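Local atomic coordinates of pyruvate kinase (Pseudomonas aeruginosa, PDB entry 6QXL), a protein that probably catalyses the last step of glycolysis, passing the phosphate of phosphoenolpyruvate to ADP to yield pyruvate and ATP. Residues A178-A183 with R207-A212; L188-V193 with Q412-M417; T6-T11 with K330-V335. All coordinates share one frame; numbering follows the deposited sequence.

Interaction 1. Residues A178-A183 with R207-A212; sequences ADIKLA and RLLTEA
I180 is the side chain about which this helix-helix contact is built, and its two branches engage different parts of the facing helix. It projects from its CA toward that helix, and CG2, set anti to the backbone N (CG1 lies beside that N, chi1 -75°), rests against the backbone, 3.7 Å from L209 CA and 3.9 Å from L208 O. The other branch carries CD1 on to the L208 side chain, where it lies 4.0 Å from CB and 4.1 Å from CD1 of that leucine. The side chains of I180 and L208 cross at about a right angle.

L209 starts out along the interface and then turns inward. Its CG is anti to the backbone N (chi1 -175°), which brings CD1 to 3.8 Å from I180 CG2. The same methyl comes within 4.1 Å of the I180 carbonyl oxygen. CG2 of I180 thus meets the backbone at L208 O and L209 as well as L209 CD1, while CD1 of I180 meets the L208 side chain.

A second, more peripheral touch lies at the helix end: K181 CG sits 4.1 Å from the methyl CB of A212, the first residue to leave helical geometry, while the extended lysine chain runs on beyond it. No hydrogen bond crosses the interface; side chains meet carbon to carbon, and the backbones come to 5.7 Å between K181 CA and A212 CA. Helices 174-185 and 199-211, separated in sequence by barrel strand 190-193, are consecutive helices of the TIM-barrel domain, and the arrangement is the neighbour-to-neighbour packing of its outer helical layer.

Interaction 2. Residues L188-V193 with Q412-M417; sequences LDYVAV and QARVAM
A Met-aromatic contact between M417 and Y190 marks the seam where the start of a TIM-barrel strand meets the alpha/beta domain. The sulfur SD lies over one face of the Y190 ring, 4.2 Å from its centroid and only 13° off the normal. Bending of the M417 chain at chi3 (-86°) lays the methyl CE over that face too, 3.9 Å from the centroid but displaced toward the rim, so that its nearest ring atom is CD2 at 3.6 Å; this is a CH-pi contact.

The ring's edge is used differently. Y190 OH donates a hydrogen bond of 2.8 Å to R414 O, which lies near the plane of the ring; the donor makes an angle of 123° at the carbonyl and is tilted from the carbonyl plane. R414 O takes both this bond and a weak one from M417 N, which ties the ring to the turn carrying M417. R414 CG packs 3.5 Å from Y190 OH, with the guanidinium nearly perpendicular to the ring and carried away to E410, S386 O and the ring of W217.

Beside them, the methyl CB of A413 is almost equidistant from the three atoms of the D189 carboxylate, with OD1 at 3.5 Å. The charge of D189 is met by R409 and R53, and the backbone N of L65 binds it as well.

Within the barrel Y190 is flanked by L66 of strand 64-68 and by W217 and V219 of strand 217-222, while behind the turn V415 packs on V421 and T423 of strand 421-425.

Interaction 3. Residues T6-T11 with K330-V335; sequences TKIVAT and KAMARV
I8, M332 and A333 make up the whole side-chain contact between strand 7-11 and helix 325-340, and I8 gives up the largest area, 68 of the 131 Å² buried by both sides. It projects from its CA toward the helix, whereas the next residue, V9, projects the other way, as expected of successive strand residues. With CG1 beside the backbone N and anti to the carbonyl carbon (chi1 -66°), I8 reaches out to place CD1 against the helix backbone: the methyl is 3.7 Å from A333 CB and equally far from A333 N. The approach is end-on, methyl to methyl, beside the helical turn.

M332 comes from the helix toward the strand and passes I8 alongside. The two chains slide past each other in opposite directions, so that near parts of one meet far parts of the other. M332 CG is 4.1 Å from I8 CD1, the tip of the isoleucine, while farther along the methionine its SD is 4.1 Å from I8 CG2, the branch close to the strand. CG of M332 stands anti to its own backbone N (chi1 180°), directing the chain to the sheet.

Around this pair, M332 also packs on V313 and L315 of strand 312-315 and on V302 of helix 296-307. On the outer side of helix 325-340, R334 forms a salt bridge with D257 of a second subunit. Strand 7-11 is the first of the eight barrel strands and lies beside the last, 312-315; backbone hydrogen bonds of K7 and V9 to V313 close the barrel there. Helix 325-340, which comes after that last strand, packs outside this junction, as the outer helices of a TIM barrel do.

Overall arrangement
The chain enters with strand 7-11, which waits until helix 325-340 for the partner that completes interaction 3. Inside this long loop lies interaction 1, opened by 178-183 and closed by 207-212 after only one barrel strand. That strand carries 188-193, the first half of interaction 2, whose second half, 412-417, comes last of all; interaction 2 therefore crosses both others. Interaction 1 joins two outer helices and interaction 3 a barrel strand to a helix, on opposite sides of the chain's centre, whereas interaction 2 ties the barrel to the alpha/beta domain. It touches both: A183 CB packs on V191 CG2, and K7 NZ lies 2.8 Å from A416 O.

Interaction 1. Residues A178-A183 with R207-A212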
# COMPACT_ATOMS: atom_id res chain seq x y z
N ALA A 178 38.00 -27.42 22.10
CA ALA A 178 37.86 -27.90 23.47
C ALA A 178 36.59 -27.41 24.12
O ALA A 178 35.91 -28.18 24.80
CB ALA A 178 39.07 -27.49 24.31
N ASP A 179 36.26 -26.14 23.89
CA ASP A 179 35.04 -25.56 24.46
C ASP A 179 33.78 -26.14 23.83
O ASP A 179 32.76 -26.25 24.51
CB ASP A 179 35.06 -24.04 24.33
CG ASP A 179 36.17 -23.37 25.14
OD1 ASP A 179 36.49 -23.88 26.24
OD2 ASP A 179 36.67 -22.29 24.68
N ILE A 180 33.83 -26.53 22.56
CA ILE A 180 32.70 -27.20 21.94
C ILE A 180 32.39 -28.50 22.69
O ILE A 180 31.23 -28.80 22.99
CB ILE A 180 32.93 -27.45 20.44
CG1 ILE A 180 32.77 -26.13 19.67
CG2 ILE A 180 31.91 -28.43 19.90
CD1 ILE A 180 33.14 -26.16 18.20
N LYS A 181 33.44 -29.25 23.01
CA LYS A 181 33.29 -30.49 23.79
C LYS A 181 32.75 -30.18 25.18
O LYS A 181 31.87 -30.87 25.68
CB LYS A 181 34.61 -31.25 23.89
CG LYS A 181 34.99 -31.84 22.53
CD LYS A 181 36.38 -32.43 22.46
CE LYS A 181 36.74 -32.70 21.01
NZ LYS A 181 37.72 -33.81 20.79
N LEU A 182 33.26 -29.13 25.79
CA LEU A 182 32.77 -28.72 27.09
C LEU A 182 31.28 -28.36 27.02
O LEU A 182 30.52 -28.71 27.92
CB LEU A 182 33.58 -27.54 27.62
CG LEU A 182 33.09 -26.93 28.91
CD1 LEU A 182 32.97 -27.96 30.02
CD2 LEU A 182 33.96 -25.79 29.37
N ALA A 183 30.88 -27.67 25.96
CA ALA A 183 29.48 -27.28 25.80
C ALA A 183 28.59 -28.50 25.66
O ALA A 183 27.55 -28.60 26.34
CB ALA A 183 29.32 -26.36 24.61
N ARG A 207 29.50 -29.61 12.68
CA ARG A 207 30.13 -30.93 12.60
C ARG A 207 30.76 -31.29 13.94
O ARG A 207 30.41 -32.31 14.53
CB ARG A 207 31.20 -30.91 11.50
CG ARG A 207 31.57 -32.23 10.88
CD ARG A 207 31.96 -32.10 9.39
NE ARG A 207 32.80 -30.95 9.01
CZ ARG A 207 32.47 -30.00 8.12
NH1 ARG A 207 31.32 -30.01 7.43
NH2 ARG A 207 33.34 -29.05 7.79
N LEU A 208 31.62 -30.41 14.44
CA LEU A 208 32.31 -30.66 15.71
C LEU A 208 31.34 -30.83 16.86
O LEU A 208 31.57 -31.65 17.75
CB LEU A 208 33.31 -29.55 16.00
CG LEU A 208 34.42 -29.37 14.94
CD1 LEU A 208 35.25 -28.13 15.26
CD2 LEU A 208 35.28 -30.63 14.85
N LEU A 209 30.26 -30.07 16.85
CA LEU A 209 29.30 -30.16 17.94
C LEU A 209 28.55 -31.49 17.90
O LEU A 209 28.35 -32.12 18.95
CB LEU A 209 28.34 -28.98 17.93
CG LEU A 209 27.37 -28.97 19.14
CD1 LEU A 209 28.10 -28.54 20.40
CD2 LEU A 209 26.12 -28.12 18.91
N THR A 210 28.11 -31.91 16.73
CA THR A 210 27.43 -33.20 16.60
C THR A 210 28.39 -34.36 16.91
O THR A 210 28.04 -35.26 17.67
CB THR A 210 26.78 -33.41 15.23
OG1 THR A 210 27.69 -33.05 14.22
CG2 THR A 210 25.54 -32.48 15.09
N GLU A 211 29.60 -34.29 16.37
CA GLU A 211 30.67 -35.27 16.71
C GLU A 211 30.86 -35.43 18.21
O GLU A 211 31.07 -36.51 18.69
CB GLU A 211 32.00 -34.92 16.03
CG GLU A 211 32.04 -35.31 14.53
CD GLU A 211 33.28 -34.82 13.77
OE1 GLU A 211 33.21 -34.63 12.54
OE2 GLU A 211 34.31 -34.52 14.42
N ALA A 212 30.74 -34.35 18.97
CA ALA A 212 30.83 -34.43 20.43
C ALA A 212 29.51 -34.78 21.10
O ALA A 212 29.42 -34.76 22.32
CB ALA A 212 31.36 -33.13 21.01

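Interaction 2. Residues L188-V193 with Q412-M417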
# COMPACT_ATOMS: atom_id res chain seq x y z
N LEU A 188 24.52 -27.77 26.88
CA LEU A 188 24.12 -26.40 26.65
C LEU A 188 23.06 -26.33 25.56
O LEU A 188 23.07 -27.11 24.61
CB LEU A 188 25.33 -25.54 26.27
CG LEU A 188 26.42 -25.37 27.34
CD1 LEU A 188 27.43 -24.34 26.87
CD2 LEU A 188 25.84 -24.97 28.69
N ASP A 189 22.13 -25.40 25.72
CA ASP A 189 21.02 -25.23 24.79
C ASP A 189 21.44 -24.47 23.53
O ASP A 189 20.94 -24.77 22.44
CB ASP A 189 19.89 -24.53 25.51
CG ASP A 189 19.51 -25.24 26.79
OD1 ASP A 189 19.06 -26.39 26.72
OD2 ASP A 189 19.73 -24.69 27.87
N TYR A 190 22.34 -23.50 23.67
CA TYR A 190 22.84 -22.72 22.54
C TYR A 190 24.35 -22.61 22.62
O TYR A 190 24.92 -22.51 23.70
CB TYR A 190 22.23 -21.30 22.54
CG TYR A 190 20.78 -21.25 22.17
CD1 TYR A 190 20.37 -21.31 20.84
CD2 TYR A 190 19.80 -21.15 23.15
CE1 TYR A 190 19.03 -21.27 20.52
CE2 TYR A 190 18.46 -21.11 22.82
CZ TYR A 190 18.09 -21.14 21.51
OH TYR A 190 16.76 -21.13 21.21
N VAL A 191 24.98 -22.61 21.46
CA VAL A 191 26.41 -22.35 21.33
C VAL A 191 26.59 -21.25 20.28
O VAL A 191 26.06 -21.35 19.18
CB VAL A 191 27.16 -23.60 20.90
CG1 VAL A 191 28.61 -23.29 20.54
CG2 VAL A 191 27.12 -24.62 22.02
N ALA A 192 27.37 -20.23 20.63
CA ALA A 192 27.60 -19.10 19.74
C ALA A 192 28.99 -19.13 19.17
O ALA A 192 29.97 -19.27 19.91
CB ALA A 192 27.37 -17.80 20.48
N VAL A 193 29.09 -19.00 17.85
CA VAL A 193 30.36 -18.97 17.15
C VAL A 193 30.77 -17.53 16.92
O VAL A 193 29.99 -16.74 16.40
CB VAL A 193 30.24 -19.70 15.80
CG1 VAL A 193 31.54 -19.65 15.03
CG2 VAL A 193 29.82 -21.13 16.05
N GLN A 412 11.93 -27.40 26.06
CA GLN A 412 11.43 -26.46 27.08
C GLN A 412 12.39 -25.28 27.29
O GLN A 412 11.96 -24.17 27.55
CB GLN A 412 11.20 -27.18 28.41
CG GLN A 412 9.98 -28.09 28.41
CD GLN A 412 10.02 -29.15 29.50
OE1 GLN A 412 10.95 -29.20 30.32
NE2 GLN A 412 9.05 -30.03 29.48
N ALA A 413 13.70 -25.54 27.17
CA ALA A 413 14.70 -24.49 27.32
C ALA A 413 14.92 -23.70 26.03
O ALA A 413 15.02 -22.48 26.06
CB ALA A 413 16.02 -25.09 27.78
N ARG A 414 15.00 -24.41 24.92
CA ARG A 414 15.23 -23.79 23.62
C ARG A 414 14.32 -22.58 23.39
O ARG A 414 14.77 -21.48 23.08
CB ARG A 414 14.99 -24.81 22.53
CG ARG A 414 15.79 -24.51 21.30
CD ARG A 414 15.30 -25.32 20.14
NE ARG A 414 15.23 -26.77 20.21
CZ ARG A 414 16.25 -27.60 20.28
NH1 ARG A 414 17.49 -27.16 20.42
NH2 ARG A 414 16.01 -28.90 20.29
N VAL A 415 13.04 -22.77 23.61
CA VAL A 415 12.08 -21.72 23.27
C VAL A 415 12.17 -20.51 24.19
O VAL A 415 11.54 -19.50 23.92
CB VAL A 415 10.65 -22.27 23.21
CG1 VAL A 415 10.57 -23.43 22.24
CG2 VAL A 415 10.14 -22.68 24.58
N ALA A 416 12.96 -20.59 25.25
CA ALA A 416 13.14 -19.43 26.12
C ALA A 416 13.69 -18.20 25.39
O ALA A 416 13.42 -17.08 25.79
CB ALA A 416 14.02 -19.79 27.31
N MET A 417 14.45 -18.41 24.33
CA MET A 417 14.94 -17.31 23.52
C MET A 417 13.98 -16.84 22.41
O MET A 417 14.28 -15.86 21.75
CB MET A 417 16.28 -17.67 22.89
CG MET A 417 17.22 -16.48 22.71
SD MET A 417 18.69 -17.02 21.81
CE MET A 417 19.67 -17.60 23.14

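Interaction 3. Residues T6-T11 with K330-V335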
# COMPACT_ATOMS: atom_id res chain seq x y z
N THR A 6 9.70 -9.85 24.60
CA THR A 6 11.10 -9.82 24.18
C THR A 6 11.94 -10.49 25.26
O THR A 6 11.72 -10.26 26.45
CB THR A 6 11.56 -8.38 23.92
OG1 THR A 6 10.67 -7.77 22.97
CG2 THR A 6 12.97 -8.36 23.36
N LYS A 7 12.91 -11.30 24.84
CA LYS A 7 13.66 -12.11 25.80
C LYS A 7 14.97 -11.44 26.16
O LYS A 7 15.51 -10.66 25.39
CB LYS A 7 13.89 -13.51 25.24
CG LYS A 7 12.60 -14.23 24.86
CD LYS A 7 11.63 -14.38 26.05
CE LYS A 7 10.39 -15.19 25.66
NZ LYS A 7 10.73 -16.59 25.25
N ILE A 8 15.46 -11.74 27.36
CA ILE A 8 16.66 -11.11 27.91
C ILE A 8 17.77 -12.13 28.09
O ILE A 8 17.60 -13.12 28.79
CB ILE A 8 16.36 -10.46 29.26
CG1 ILE A 8 15.39 -9.28 29.06
CG2 ILE A 8 17.66 -9.99 29.91
CD1 ILE A 8 14.86 -8.62 30.34
N VAL A 9 18.90 -11.87 27.45
CA VAL A 9 20.11 -12.67 27.63
C VAL A 9 21.04 -11.93 28.58
O VAL A 9 21.40 -10.78 28.34
CB VAL A 9 20.84 -12.87 26.31
CG1 VAL A 9 22.06 -13.75 26.52
CG2 VAL A 9 19.90 -13.47 25.29
N ALA A 10 21.45 -12.60 29.66
CA ALA A 10 22.32 -12.00 30.68
C ALA A 10 23.61 -12.78 30.74
O ALA A 10 23.59 -14.00 30.96
CB ALA A 10 21.64 -11.99 32.03
N THR A 11 24.73 -12.09 30.53
CA THR A 11 26.03 -12.73 30.64
C THR A 11 26.39 -12.85 32.12
O THR A 11 26.20 -11.92 32.89
CB THR A 11 27.11 -11.92 29.92
OG1 THR A 11 26.81 -11.87 28.52
CG2 THR A 11 28.43 -12.59 30.09
N LYS A 330 16.14 -5.73 35.52
CA LYS A 330 14.83 -5.14 35.81
C LYS A 330 14.51 -3.99 34.86
O LYS A 330 13.41 -3.91 34.30
CB LYS A 330 14.72 -4.68 37.26
CG LYS A 330 14.63 -5.82 38.24
CD LYS A 330 14.21 -5.33 39.63
CE LYS A 330 14.27 -6.46 40.65
NZ LYS A 330 14.35 -5.94 42.05
N ALA A 331 15.49 -3.11 34.66
CA ALA A 331 15.28 -1.94 33.80
C ALA A 331 15.04 -2.37 32.35
O ALA A 331 14.10 -1.91 31.71
CB ALA A 331 16.47 -1.00 33.88
N MET A 332 15.87 -3.28 31.87
CA MET A 332 15.74 -3.77 30.52
C MET A 332 14.36 -4.39 30.31
O MET A 332 13.68 -4.10 29.31
CB MET A 332 16.87 -4.77 30.25
CG MET A 332 16.85 -5.37 28.88
SD MET A 332 18.40 -6.18 28.51
CE MET A 332 19.24 -4.87 27.60
N ALA A 333 13.91 -5.19 31.27
CA ALA A 333 12.60 -5.83 31.18
C ALA A 333 11.47 -4.81 31.13
O ALA A 333 10.50 -4.99 30.40
CB ALA A 333 12.40 -6.79 32.35
N ARG A 334 11.60 -3.74 31.89
CA ARG A 334 10.56 -2.72 31.94
C ARG A 334 10.47 -1.97 30.60
O ARG A 334 9.38 -1.66 30.11
CB ARG A 334 10.88 -1.75 33.08
CG ARG A 334 9.64 -1.09 33.72
CD ARG A 334 9.89 0.36 34.21
NE ARG A 334 11.20 0.51 34.89
CZ ARG A 334 12.24 1.25 34.49
NH1 ARG A 334 12.19 2.00 33.39
NH2 ARG A 334 13.38 1.20 35.20
N VAL A 335 11.62 -1.70 29.99
CA VAL A 335 11.65 -0.97 28.74
C VAL A 335 11.04 -1.83 27.63
O VAL A 335 10.31 -1.32 26.78
CB VAL A 335 13.08 -0.52 28.40
CG1 VAL A 335 13.14 0.12 27.01
CG2 VAL A 335 13.56 0.48 29.44